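Local coordinates for A rubisco-like protein (PDB 3NWR) that is of unproven function but, as a rubisco-like protein with the rubisco large-chain fold, probably acts as a lyase-type enzyme on an unidentified substrate, at residues L15-L20 / A112-N117; T23-A28 / N77-R82; T166-N171 / A177-L182; E185-G190 / R228-A233; T409-Y414 / R423-F428. One frame throughout, in Å; residues are numbered along the deposited sequence.

Contact 1: L15-L20 / A112-N117; sequences LEADYL and ATVAGN
Tyr19 points its CG away from its own carbonyl carbon (chi1 -57°), and this carries the phenol from strand 14-23 to the last turn of helix 107-114; Val114, whose CG1 takes the corresponding position, holds that methyl up to Leu15 and Ala17. The hydroxyl is the donor of the one hydrogen bond across the contact, Tyr19 OH to Val114 O at 2.6 Å. It meets the carbonyl at a C=O...donor angle of 118°, tilted 19° from the carbonyl plane. Val114 O in turn lies at the edge of the ring, close to its plane, 3.3 Å from Tyr19 CE1. Farther back along the strand, toward Leu15, Val114 CG1 lies 4.1 Å from Leu15 CD1 and 4.3 Å from Ala17 CB, the small alanine keeping strand and helix close where the longer neighbours reach.

Leu15, Ala17 and Tyr19 are alternate residues facing the helix, while Asp18 turns the other way to salt bridges with Arg93 and Arg133. The element is the ferredoxin-like alpha/beta sandwich of the rubisco N-terminal domain, one helix against its antiparallel sheet. Carbonyls in the last turn of a helix often lack an i+4 N-H, and Tyr19 OH supplies a donor for Val114 O. Tyrosine suits this place because its ring packs on Leu129, Ile94 and Leu96 of the flanking strands while its hydroxyl serves that buried oxygen and fixes the direction of the phenol.

Contact 2: T23-A28 / N77-R82; sequences TPLDPA and NAWLER. With SO4 (sulfate ion), chain D.
Pro24 and Leu25 form the turn from strand 14-23 into helix 27-37 of the ferredoxin-like N-terminal domain, and here they meet Leu80 and Trp79 of the short helix 78-82. The CG-CD side of the Pro24 ring rests against the two methyls of Leu80, with Pro24 CD 3.7 Å from Leu80 CD1 and Pro24 CG 3.9 Å from Leu80 CD2. Leu25 divides its branches: CD1 approaches the edge of the indole, 4.4 Å from Trp79 CZ3, and CD2 turns to Leu80 CD2. The rigid proline suits a turn, and the forked leucine offers it two methyls.

Polar groups shape both backbones. Thr23 OG1 accepts from Leu25 N at 3.0 Å, an ST turn that bends the chain, and also bonds to Glu123 O. Asn77, the N-cap of helix 78-82, takes Leu80 N on OD1 at 2.9 Å, the donor standing well above its carbonyl plane. Asp26 caps helix 27-37 through Arg29 N. A sulfate, probably from the crystallisation liquor, accepts from Asp26 N on O3 (2.9 Å) and is also held by Arg29.

Trp89 of strand 89-99 touches Pro24, Val30 of helix 27-37 touches Leu25, and Gly323 of the second subunit packs on Trp79.

Contact 3: T166-N171 / A177-L182; sequences TIIKPN and AETAAL
Ile168 meets two residues one helical turn apart, Thr179 and Leu182. Its CD1 lies 3.9 Å from Thr179 CG2, the two side chains nearly perpendicular, while its CG2 lies 3.9 Å from Leu182 CD2, those two running antiparallel alongside each other. A beta-branched isoleucine suits the place, since its two arms serve two partners at once. The same Leu182 CD2 comes 3.2 Å from Lys169 O, a tight approach of a methyl to a carbonyl; with Leu182 CG opposite its backbone N (chi1 171°), the side chain extends toward the loop.

The loop follows strand 163-165 and the helix is 176-189, so the contact folds the first beta-alpha loop of a TIM barrel back on the helix it leads into. Loops at this end of the strands line the active site in the rubisco family.

Farther out, Thr179 is positioned by OG1, which bonds to Ser175 O one turn earlier and turns CG2 to Ile168. Arg211 and Val215 of helix 208-226 press on Thr179. Ile168 has Ile194 and Asp196 beside it, the immediate neighbours of the carboxylated Lys195. Spanning the cis peptide between Lys169 and Pro170, Lys169 NZ donates to Asn171 OD1 at 2.7 Å, in the carbonyl plane and on a lone pair (C=O...donor angle 132°). Pro170 packs on Ser40 of the second subunit, and Asn171 packs on Glu37 of that chain.

Contact 4: E185-G190 / R228-A233; sequences ELCEAG and RPVMVA. With SO4 (sulfate ion), chain C.
Cys187, Arg228 and Val230 carry this contact. Cys187 lays its sulfur on the whole isopropyl group of Val230: Cys187 SG is 3.8 Å from Val230 CG2, 3.9 Å from CB and 4.0 Å from CG1. A small polarisable side chain suits a buried place where helix and loop run close, and Tyr222 of helix 208-226 covers both residues.

Arg228 reaches past the helix end. Its chain bends at CG-CD (chi3 68°), bringing the guanidinium across the end of the helix, where Arg228 NH2 lies 3.0 Å from Gly190 O. The edge of the group turns to a sulfate, probably from the crystallisation liquor: Arg228 NE bonds to sulfate O3 at 3.1 Å, and Arg228 NH2 to O4 at 3.0 Å. Arg161 and Arg399 bind the same anion. NH2 also forms a salt bridge with Asp192, and NH1 bonds to Tyr222 OH and Val191 O, so partners on several sides fix the rotation of the plane.

Gly190 takes a positive phi (108°) that a side chain would resist, and Gly190 N bonds to Cys187 O at 2.8 Å and weakly to Leu186 O. This Schellman motif ends helix 176-189, whose last turn packs on the chain entering strand 233-235, as successive beta-alpha units do in a TIM barrel.

Contact 5: T409-Y414 / R423-F428; sequences TPLPVY and RALAFF
Leu425 bridges to Leu411 and Pro412 across two short C-terminal helices, 411-414 and 419-427, which follow helix 391-407 at the edge of the TIM-barrel domain. The reach starts at Leu425 CB, which points from helix 419-427 toward the other segment but is still 6.6 Å from Leu411 CB. The next atom, Leu425 CG, is turned away from its carbonyl carbon (chi1 -66°) and stands 5.2 Å from Leu411 CB, so neither CB nor CG touches anything across the contact. With chi2 at 172°, CD1 runs on as the tip of an extended chain, and it makes most of the contact: Leu425 CD1 is 4.1 Å from Leu411 O and 4.3 Å from Leu411 CB. The second methyl turns to the tip of Leu411, with Leu425 CD2 4.3 Å from Leu411 CD2. These methyl contacts are van der Waals in kind, and no hydrogen bond joins the segments. Leucine suits the place because its forked end gives one methyl to the backbone of Leu411 and Pro412 and the other to the tip of Leu411.

Leu411 is the buried partner; Val405 of helix 391-407 lies against it. Helix 419-427 rests on that same helix through Ala424 and Ser397. Pro412 stays at the surface, and proline suits the first turn of a helix, where no backbone N-H is needed for a bond to a preceding turn. Pro410 precedes that helix and its O accepts from Tyr414 N. Against Pro412 the contact is made at the backbone, where Leu425 CD1 lies 4.4 Å from Pro412 CA.

Contacts 1 and 2 belong to the N-terminal domain, contacts 3, 4 and 5 to the TIM-barrel domain. All touching residues of contact 1 are buried, and it closes sheet against helix with a polar bond; the other four are only partly buried. Contacts 3 and 4 share helix 176-189, their centres about 12 Å apart, and they meet where Thr166 CG2 touches Leu186 CD1. Their chemistry differs: aliphatic packing beneath a loop in contact 3, a sulfur-valine pair beside an anion-binding arginine in contact 4. Contacts 2 and 5 are peripheral and apolar. Contacts 1, 2 and 3 also touch the second subunit, whereas 4 and 5 do not.

Contact 1: L15-L20 / A112-N117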
# COMPACT_ATOMS: atom_id res chain seq x y z
N LEU A 15 19.62 2.71 -10.91
CA LEU A 15 19.48 2.53 -9.48
C LEU A 15 19.64 1.04 -9.19
O LEU A 15 19.56 0.21 -10.10
CB LEU A 15 18.14 3.07 -8.96
CG LEU A 15 16.88 2.41 -9.51
CD1 LEU A 15 16.57 1.09 -8.79
CD2 LEU A 15 15.71 3.38 -9.39
N GLU A 16 19.88 0.71 -7.93
CA GLU A 16 20.00 -0.69 -7.54
C GLU A 16 18.98 -1.07 -6.47
O GLU A 16 18.62 -0.26 -5.61
CB GLU A 16 21.41 -1.00 -7.08
CG GLU A 16 22.42 -0.86 -8.21
CD GLU A 16 23.84 -1.11 -7.77
OE1 GLU A 16 24.06 -1.48 -6.60
OE2 GLU A 16 24.74 -0.94 -8.63
N ALA A 17 18.53 -2.32 -6.54
CA ALA A 17 17.58 -2.84 -5.57
C ALA A 17 18.05 -4.21 -5.12
O ALA A 17 18.37 -5.06 -5.95
CB ALA A 17 16.20 -2.93 -6.21
N ASP A 18 18.09 -4.43 -3.81
CA ASP A 18 18.49 -5.71 -3.24
C ASP A 18 17.26 -6.48 -2.79
O ASP A 18 16.35 -5.89 -2.19
CB ASP A 18 19.41 -5.52 -2.03
CG ASP A 18 20.77 -4.95 -2.39
OD1 ASP A 18 21.10 -4.86 -3.58
OD2 ASP A 18 21.52 -4.62 -1.45
N TYR A 19 17.23 -7.79 -3.04
CA TYR A 19 16.13 -8.65 -2.63
C TYR A 19 16.62 -9.89 -1.92
O TYR A 19 17.76 -10.32 -2.11
CB TYR A 19 15.32 -9.13 -3.84
CG TYR A 19 14.77 -8.02 -4.69
CD1 TYR A 19 13.45 -7.60 -4.54
CD2 TYR A 19 15.56 -7.40 -5.64
CE1 TYR A 19 12.95 -6.57 -5.33
CE2 TYR A 19 15.06 -6.38 -6.43
CZ TYR A 19 13.76 -5.97 -6.26
OH TYR A 19 13.27 -4.94 -7.03
N LEU A 20 15.75 -10.46 -1.10
CA LEU A 20 15.90 -11.83 -0.63
C LEU A 20 14.85 -12.64 -1.37
O LEU A 20 13.66 -12.34 -1.27
CB LEU A 20 15.67 -11.91 0.88
CG LEU A 20 15.42 -13.32 1.45
CD1 LEU A 20 16.69 -14.15 1.38
CD2 LEU A 20 14.91 -13.23 2.88
N ALA A 112 6.20 0.52 -8.66
CA ALA A 112 5.67 -0.55 -9.50
C ALA A 112 6.81 -1.37 -10.10
O ALA A 112 6.63 -2.54 -10.44
CB ALA A 112 4.80 0.03 -10.61
N THR A 113 7.96 -0.73 -10.25
CA THR A 113 9.11 -1.35 -10.91
C THR A 113 9.92 -2.20 -9.95
O THR A 113 10.21 -3.36 -10.24
CB THR A 113 10.01 -0.28 -11.56
OG1 THR A 113 9.26 0.46 -12.52
CG2 THR A 113 11.20 -0.95 -12.26
N VAL A 114 10.29 -1.64 -8.80
CA VAL A 114 11.13 -2.36 -7.84
C VAL A 114 10.35 -3.26 -6.89
O VAL A 114 10.93 -4.11 -6.22
CB VAL A 114 12.03 -1.42 -7.02
CG1 VAL A 114 12.97 -0.65 -7.95
CG2 VAL A 114 11.18 -0.47 -6.16
N ALA A 115 9.04 -3.07 -6.82
CA ALA A 115 8.26 -3.98 -6.00
C ALA A 115 7.22 -4.68 -6.89
O ALA A 115 7.44 -5.81 -7.34
CB ALA A 115 7.64 -3.23 -4.81
N GLY A 116 6.14 -3.99 -7.19
CA GLY A 116 5.12 -4.45 -8.12
C GLY A 116 4.79 -5.94 -8.17
O GLY A 116 4.59 -6.58 -7.14
N ASN A 117 4.72 -6.47 -9.39
CA ASN A 117 4.31 -7.85 -9.65
C ASN A 117 5.35 -8.89 -9.22
O ASN A 117 5.07 -10.08 -9.28
CB ASN A 117 3.99 -8.05 -11.14
CG ASN A 117 2.53 -7.75 -11.51
OD1 ASN A 117 1.71 -7.36 -10.67
ND2 ASN A 117 2.20 -7.97 -12.79

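Contact 2: T23-A28 / N77-R82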
# COMPACT_ATOMS: atom_id res chain seq x y z
N THR A 23 13.11 -19.92 -3.73
CA THR A 23 12.59 -20.65 -4.89
C THR A 23 13.17 -22.06 -4.89
O THR A 23 14.31 -22.26 -4.48
CB THR A 23 12.97 -19.94 -6.21
OG1 THR A 23 12.50 -20.70 -7.33
CG2 THR A 23 14.50 -19.76 -6.32
N PRO A 24 12.37 -23.04 -5.33
CA PRO A 24 12.94 -24.39 -5.46
C PRO A 24 13.70 -24.50 -6.78
O PRO A 24 14.37 -25.51 -7.02
CB PRO A 24 11.70 -25.27 -5.49
CG PRO A 24 10.66 -24.43 -6.15
CD PRO A 24 10.95 -23.00 -5.71
N LEU A 25 13.58 -23.48 -7.63
CA LEU A 25 14.26 -23.45 -8.91
C LEU A 25 15.65 -22.83 -8.75
O LEU A 25 16.10 -22.57 -7.63
CB LEU A 25 13.43 -22.67 -9.94
CG LEU A 25 11.94 -23.04 -10.02
CD1 LEU A 25 11.22 -22.19 -11.05
CD2 LEU A 25 11.76 -24.53 -10.31
N ASP A 26 16.34 -22.61 -9.87
CA ASP A 26 17.67 -22.00 -9.84
C ASP A 26 17.58 -20.52 -9.50
O ASP A 26 16.96 -19.76 -10.25
CB ASP A 26 18.34 -22.17 -11.20
CG ASP A 26 19.72 -21.55 -11.23
OD1 ASP A 26 20.62 -22.09 -10.56
OD2 ASP A 26 19.90 -20.52 -11.93
N PRO A 27 18.19 -20.10 -8.38
CA PRO A 27 18.09 -18.68 -7.98
C PRO A 27 18.55 -17.70 -9.06
O PRO A 27 17.91 -16.67 -9.25
CB PRO A 27 18.99 -18.60 -6.75
CG PRO A 27 18.89 -19.98 -6.14
CD PRO A 27 18.80 -20.92 -7.33
N ALA A 28 19.65 -18.00 -9.75
CA ALA A 28 20.14 -17.08 -10.76
C ALA A 28 19.16 -16.91 -11.92
O ALA A 28 18.97 -15.80 -12.41
CB ALA A 28 21.51 -17.53 -11.28
N ASN A 77 2.17 -21.54 -3.31
CA ASN A 77 2.35 -21.19 -4.70
C ASN A 77 1.69 -22.23 -5.59
O ASN A 77 2.14 -23.36 -5.66
CB ASN A 77 3.85 -21.07 -5.02
CG ASN A 77 4.11 -20.67 -6.45
OD1 ASN A 77 3.42 -21.13 -7.36
ND2 ASN A 77 5.09 -19.81 -6.67
N ALA A 78 0.60 -21.83 -6.26
CA ALA A 78 -0.21 -22.76 -7.04
C ALA A 78 0.49 -23.26 -8.30
O ALA A 78 0.30 -24.41 -8.71
CB ALA A 78 -1.55 -22.13 -7.39
N TRP A 79 1.30 -22.41 -8.92
CA TRP A 79 2.02 -22.79 -10.13
C TRP A 79 3.05 -23.87 -9.80
O TRP A 79 3.15 -24.87 -10.51
CB TRP A 79 2.68 -21.57 -10.78
CG TRP A 79 3.28 -21.86 -12.13
CD1 TRP A 79 2.63 -21.91 -13.33
CD2 TRP A 79 4.66 -22.13 -12.41
NE1 TRP A 79 3.52 -22.20 -14.34
CE2 TRP A 79 4.77 -22.34 -13.80
CE3 TRP A 79 5.81 -22.21 -11.62
CZ2 TRP A 79 5.99 -22.62 -14.42
CZ3 TRP A 79 7.03 -22.50 -12.24
CH2 TRP A 79 7.10 -22.70 -13.63
N LEU A 80 3.79 -23.68 -8.72
CA LEU A 80 4.81 -24.65 -8.35
C LEU A 80 4.20 -25.98 -7.93
O LEU A 80 4.73 -27.04 -8.24
CB LEU A 80 5.72 -24.10 -7.25
CG LEU A 80 6.72 -23.04 -7.72
CD1 LEU A 80 7.43 -22.40 -6.53
CD2 LEU A 80 7.73 -23.65 -8.68
N GLU A 81 3.07 -25.94 -7.23
CA GLU A 81 2.49 -27.20 -6.80
C GLU A 81 1.74 -27.92 -7.92
O GLU A 81 1.68 -29.15 -7.93
CB GLU A 81 1.63 -27.06 -5.54
CG GLU A 81 0.61 -25.96 -5.56
CD GLU A 81 0.09 -25.66 -4.17
OE1 GLU A 81 0.49 -26.38 -3.22
OE2 GLU A 81 -0.69 -24.71 -4.01
N ARG A 82 1.20 -27.16 -8.87
CA ARG A 82 0.61 -27.75 -10.07
C ARG A 82 1.63 -28.66 -10.75
O ARG A 82 1.27 -29.54 -11.54
CB ARG A 82 0.14 -26.68 -11.06
CG ARG A 82 -1.34 -26.36 -10.98
CD ARG A 82 -1.84 -25.69 -12.26
NE ARG A 82 -1.35 -24.32 -12.42
CZ ARG A 82 -1.88 -23.26 -11.81
NH1 ARG A 82 -2.91 -23.41 -10.99
NH2 ARG A 82 -1.37 -22.06 -12.03
S SO4 D . 15.43 -24.33 -13.09
O1 SO4 D . 14.15 -24.50 -13.79
O2 SO4 D . 15.46 -25.19 -11.91
O3 SO4 D . 15.59 -22.94 -12.68
O4 SO4 D . 16.52 -24.69 -13.99

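Contact 3: T166-N171 / A177-L182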
# COMPACT_ATOMS: atom_id res chain seq x y z
N THR A 166 3.19 13.13 22.70
CA THR A 166 2.19 12.19 23.18
C THR A 166 1.01 12.18 22.21
O THR A 166 0.94 13.01 21.30
CB THR A 166 1.73 12.53 24.61
OG1 THR A 166 1.07 11.40 25.18
CG2 THR A 166 0.80 13.72 24.60
N ILE A 167 0.12 11.21 22.39
CA ILE A 167 -1.01 11.01 21.48
C ILE A 167 -2.32 11.29 22.20
O ILE A 167 -2.48 10.94 23.37
CB ILE A 167 -1.05 9.57 20.89
CG1 ILE A 167 0.28 9.20 20.24
CG2 ILE A 167 -2.18 9.43 19.85
CD1 ILE A 167 1.34 8.74 21.22
N ILE A 168 -3.24 11.93 21.50
CA ILE A 168 -4.56 12.20 22.05
C ILE A 168 -5.34 10.90 22.27
O ILE A 168 -5.54 10.11 21.34
CB ILE A 168 -5.34 13.15 21.11
CG1 ILE A 168 -4.68 14.53 21.11
CG2 ILE A 168 -6.80 13.25 21.53
CD1 ILE A 168 -5.12 15.42 19.96
N LYS A 169 -5.77 10.67 23.51
CA LYS A 169 -6.55 9.50 23.91
C LYS A 169 -7.82 9.97 24.60
O LYS A 169 -7.79 10.95 25.35
CB LYS A 169 -5.75 8.66 24.91
CG LYS A 169 -4.49 8.01 24.35
CD LYS A 169 -4.84 6.78 23.53
CE LYS A 169 -3.60 6.11 22.98
NZ LYS A 169 -3.96 4.89 22.21
N PRO A 170 -8.95 9.28 24.37
CA PRO A 170 -9.15 8.12 23.49
C PRO A 170 -8.83 8.44 22.03
O PRO A 170 -8.89 9.61 21.63
CB PRO A 170 -10.64 7.82 23.63
CG PRO A 170 -11.24 9.12 24.04
CD PRO A 170 -10.23 9.74 24.95
N ASN A 171 -8.50 7.40 21.27
CA ASN A 171 -8.03 7.57 19.89
C ASN A 171 -9.01 8.36 19.05
O ASN A 171 -8.63 9.18 18.21
CB ASN A 171 -7.83 6.21 19.21
CG ASN A 171 -6.75 5.38 19.88
OD1 ASN A 171 -5.85 5.91 20.53
ND2 ASN A 171 -6.83 4.06 19.70
N ALA A 177 -14.52 20.14 21.34
CA ALA A 177 -14.28 20.85 22.59
C ALA A 177 -13.51 19.99 23.59
O ALA A 177 -12.60 20.48 24.25
CB ALA A 177 -15.61 21.32 23.21
N GLU A 178 -13.89 18.72 23.69
CA GLU A 178 -13.21 17.82 24.61
C GLU A 178 -11.75 17.62 24.20
O GLU A 178 -10.86 17.55 25.04
CB GLU A 178 -13.94 16.48 24.70
CG GLU A 178 -15.27 16.55 25.45
CD GLU A 178 -16.08 15.27 25.33
OE1 GLU A 178 -15.94 14.56 24.31
OE2 GLU A 178 -16.88 14.98 26.24
N THR A 179 -11.52 17.54 22.89
CA THR A 179 -10.16 17.36 22.39
C THR A 179 -9.31 18.58 22.73
O THR A 179 -8.17 18.46 23.21
CB THR A 179 -10.16 17.16 20.87
OG1 THR A 179 -10.98 16.04 20.54
CG2 THR A 179 -8.73 16.91 20.35
N ALA A 180 -9.87 19.76 22.50
CA ALA A 180 -9.18 21.01 22.81
C ALA A 180 -8.84 21.13 24.29
O ALA A 180 -7.74 21.54 24.64
CB ALA A 180 -10.02 22.20 22.35
N ALA A 181 -9.77 20.77 25.16
CA ALA A 181 -9.54 20.82 26.60
C ALA A 181 -8.41 19.87 26.99
O ALA A 181 -7.55 20.20 27.81
CB ALA A 181 -10.81 20.45 27.37
N LEU A 182 -8.41 18.69 26.38
CA LEU A 182 -7.37 17.71 26.66
C LEU A 182 -6.02 18.22 26.17
O LEU A 182 -5.02 18.14 26.87
CB LEU A 182 -7.70 16.37 26.01
CG LEU A 182 -6.60 15.32 26.04
CD1 LEU A 182 -6.12 15.05 27.46
CD2 LEU A 182 -7.11 14.05 25.38

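Contact 4: E185-G190 / R228-A233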
# COMPACT_ATOMS: atom_id res chain seq x y z
N GLU A 185 -4.44 20.55 28.56
CA GLU A 185 -3.82 19.85 29.69
C GLU A 185 -2.48 19.23 29.29
O GLU A 185 -1.53 19.28 30.06
CB GLU A 185 -4.74 18.77 30.24
CG GLU A 185 -6.06 19.29 30.80
CD GLU A 185 -7.08 18.18 31.02
OE1 GLU A 185 -6.75 17.00 30.77
OE2 GLU A 185 -8.21 18.49 31.46
N LEU A 186 -2.41 18.66 28.10
CA LEU A 186 -1.18 18.04 27.63
C LEU A 186 -0.08 19.09 27.44
O LEU A 186 1.08 18.86 27.78
CB LEU A 186 -1.42 17.25 26.33
CG LEU A 186 -2.43 16.11 26.41
CD1 LEU A 186 -2.70 15.47 25.04
CD2 LEU A 186 -1.97 15.04 27.42
N CYS A 187 -0.44 20.25 26.90
CA CYS A 187 0.50 21.36 26.78
C CYS A 187 1.04 21.75 28.16
O CYS A 187 2.25 21.88 28.35
CB CYS A 187 -0.17 22.58 26.14
SG CYS A 187 -0.52 22.43 24.37
N GLU A 188 0.13 21.93 29.11
CA GLU A 188 0.51 22.35 30.46
C GLU A 188 1.41 21.31 31.14
O GLU A 188 2.25 21.66 31.98
CB GLU A 188 -0.74 22.60 31.31
CG GLU A 188 -1.61 23.74 30.80
CD GLU A 188 -1.07 25.11 31.13
OE1 GLU A 188 -0.05 25.22 31.86
OE2 GLU A 188 -1.66 26.11 30.65
N ALA A 189 1.23 20.05 30.78
CA ALA A 189 2.09 18.98 31.31
C ALA A 189 3.52 19.12 30.80
O ALA A 189 4.45 18.59 31.41
CB ALA A 189 1.52 17.60 30.97
N GLY A 190 3.69 19.82 29.68
CA GLY A 190 5.03 20.16 29.21
C GLY A 190 5.55 19.45 27.97
O GLY A 190 6.74 19.54 27.67
N ARG A 228 6.11 28.73 25.25
CA ARG A 228 6.46 27.44 24.67
C ARG A 228 5.55 27.09 23.49
O ARG A 228 4.34 26.96 23.66
CB ARG A 228 6.31 26.32 25.71
CG ARG A 228 7.11 26.49 27.00
CD ARG A 228 6.96 25.25 27.88
NE ARG A 228 7.62 24.09 27.28
CZ ARG A 228 6.99 23.03 26.75
NH1 ARG A 228 5.66 22.95 26.75
NH2 ARG A 228 7.71 22.04 26.23
N PRO A 229 6.14 26.93 22.29
CA PRO A 229 5.33 26.40 21.18
C PRO A 229 5.11 24.90 21.38
O PRO A 229 6.00 24.22 21.90
CB PRO A 229 6.21 26.64 19.95
CG PRO A 229 7.47 27.30 20.43
CD PRO A 229 7.54 27.16 21.91
N VAL A 230 3.94 24.41 21.00
CA VAL A 230 3.67 22.97 20.98
C VAL A 230 3.17 22.61 19.58
O VAL A 230 2.21 23.21 19.08
CB VAL A 230 2.61 22.55 22.02
CG1 VAL A 230 2.31 21.06 21.92
CG2 VAL A 230 3.10 22.89 23.42
N MET A 231 3.84 21.66 18.95
CA MET A 231 3.48 21.22 17.61
C MET A 231 2.38 20.17 17.67
O MET A 231 2.52 19.14 18.33
CB MET A 231 4.71 20.63 16.91
CG MET A 231 4.40 20.00 15.55
SD MET A 231 5.87 19.47 14.66
CE MET A 231 6.67 21.05 14.34
N VAL A 232 1.27 20.43 16.97
CA VAL A 232 0.18 19.47 16.91
C VAL A 232 0.11 18.89 15.50
O VAL A 232 -0.04 19.62 14.51
CB VAL A 232 -1.18 20.11 17.27
CG1 VAL A 232 -2.31 19.07 17.12
CG2 VAL A 232 -1.15 20.66 18.70
N ALA A 233 0.27 17.58 15.42
CA ALA A 233 0.14 16.89 14.15
C ALA A 233 -1.32 16.51 13.97
O ALA A 233 -1.78 15.50 14.51
CB ALA A 233 1.04 15.65 14.11
S SO4 C . 11.27 23.60 27.70
O1 SO4 C . 12.04 23.47 28.92
O2 SO4 C . 12.17 23.52 26.55
O3 SO4 C . 10.58 24.89 27.69
O4 SO4 C . 10.29 22.52 27.64

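Contact 5: T409-Y414 / R423-F428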
# COMPACT_ATOMS: atom_id res chain seq x y z
N THR A 409 25.18 9.86 32.84
CA THR A 409 24.99 9.23 34.15
C THR A 409 23.85 8.20 34.11
O THR A 409 22.79 8.45 33.53
CB THR A 409 24.79 10.29 35.25
OG1 THR A 409 24.70 9.65 36.53
CG2 THR A 409 23.54 11.08 35.01
N PRO A 410 24.07 7.01 34.70
CA PRO A 410 23.00 6.01 34.64
C PRO A 410 21.70 6.49 35.28
O PRO A 410 21.73 7.20 36.28
CB PRO A 410 23.58 4.84 35.46
CG PRO A 410 25.07 5.01 35.35
CD PRO A 410 25.28 6.51 35.38
N LEU A 411 20.56 6.08 34.73
CA LEU A 411 19.27 6.53 35.27
C LEU A 411 19.09 6.28 36.77
O LEU A 411 18.62 7.16 37.48
CB LEU A 411 18.09 5.92 34.48
CG LEU A 411 17.49 6.82 33.39
CD1 LEU A 411 18.51 7.16 32.33
CD2 LEU A 411 16.30 6.11 32.76
N PRO A 412 19.42 5.07 37.26
CA PRO A 412 19.20 4.83 38.70
C PRO A 412 20.13 5.63 39.60
O PRO A 412 19.83 5.77 40.78
CB PRO A 412 19.48 3.33 38.86
CG PRO A 412 19.28 2.76 37.47
CD PRO A 412 19.80 3.84 36.55
N VAL A 413 21.24 6.14 39.06
CA VAL A 413 22.09 7.05 39.83
C VAL A 413 21.45 8.45 39.86
O VAL A 413 21.28 9.06 40.91
CB VAL A 413 23.51 7.13 39.25
CG1 VAL A 413 24.33 8.22 39.96
CG2 VAL A 413 24.22 5.79 39.39
N TYR A 414 21.07 8.94 38.68
CA TYR A 414 20.45 10.26 38.58
C TYR A 414 19.14 10.33 39.37
O TYR A 414 18.78 11.37 39.91
CB TYR A 414 20.20 10.59 37.11
CG TYR A 414 20.04 12.05 36.78
CD1 TYR A 414 21.04 12.96 37.07
CD2 TYR A 414 18.91 12.51 36.11
CE1 TYR A 414 20.91 14.31 36.74
CE2 TYR A 414 18.77 13.85 35.77
CZ TYR A 414 19.78 14.74 36.09
OH TYR A 414 19.66 16.08 35.76
N ARG A 423 10.42 7.97 40.98
CA ARG A 423 9.05 7.47 41.09
C ARG A 423 8.62 6.70 39.84
O ARG A 423 7.93 5.69 39.92
CB ARG A 423 8.08 8.62 41.37
CG ARG A 423 8.23 9.24 42.74
CD ARG A 423 7.66 8.31 43.80
NE ARG A 423 6.22 8.10 43.61
CZ ARG A 423 5.28 8.80 44.24
NH1 ARG A 423 5.63 9.75 45.10
NH2 ARG A 423 4.00 8.54 44.02
N ALA A 424 9.02 7.19 38.67
CA ALA A 424 8.70 6.50 37.43
C ALA A 424 9.35 5.13 37.38
O ALA A 424 8.71 4.13 37.03
CB ALA A 424 9.16 7.34 36.25
N LEU A 425 10.63 5.06 37.74
CA LEU A 425 11.35 3.79 37.65
C LEU A 425 10.74 2.75 38.58
O LEU A 425 10.66 1.57 38.25
CB LEU A 425 12.83 4.00 37.96
CG LEU A 425 13.58 4.85 36.93
CD1 LEU A 425 15.00 5.16 37.40
CD2 LEU A 425 13.61 4.15 35.56
N ALA A 426 10.30 3.20 39.75
CA ALA A 426 9.67 2.31 40.72
C ALA A 426 8.29 1.84 40.26
O ALA A 426 7.92 0.68 40.43
CB ALA A 426 9.57 3.01 42.08
N PHE A 427 7.53 2.76 39.66
CA PHE A 427 6.15 2.48 39.28
C PHE A 427 6.03 1.61 38.03
O PHE A 427 5.29 0.62 38.01
CB PHE A 427 5.38 3.78 39.09
CG PHE A 427 3.94 3.58 38.69
CD1 PHE A 427 2.97 3.34 39.65
CD2 PHE A 427 3.56 3.64 37.36
CE1 PHE A 427 1.65 3.15 39.29
CE2 PHE A 427 2.24 3.46 36.99
CZ PHE A 427 1.29 3.22 37.96
N PHE A 428 6.74 1.99 36.97
CA PHE A 428 6.67 1.26 35.71
C PHE A 428 7.60 0.05 35.73
O PHE A 428 7.50 -0.82 34.87
CB PHE A 428 7.01 2.18 34.53
CG PHE A 428 6.05 3.32 34.34
CD1 PHE A 428 4.79 3.10 33.82
CD2 PHE A 428 6.41 4.61 34.67
CE1 PHE A 428 3.90 4.14 33.64
CE2 PHE A 428 5.53 5.66 34.49
CZ PHE A 428 4.27 5.42 33.97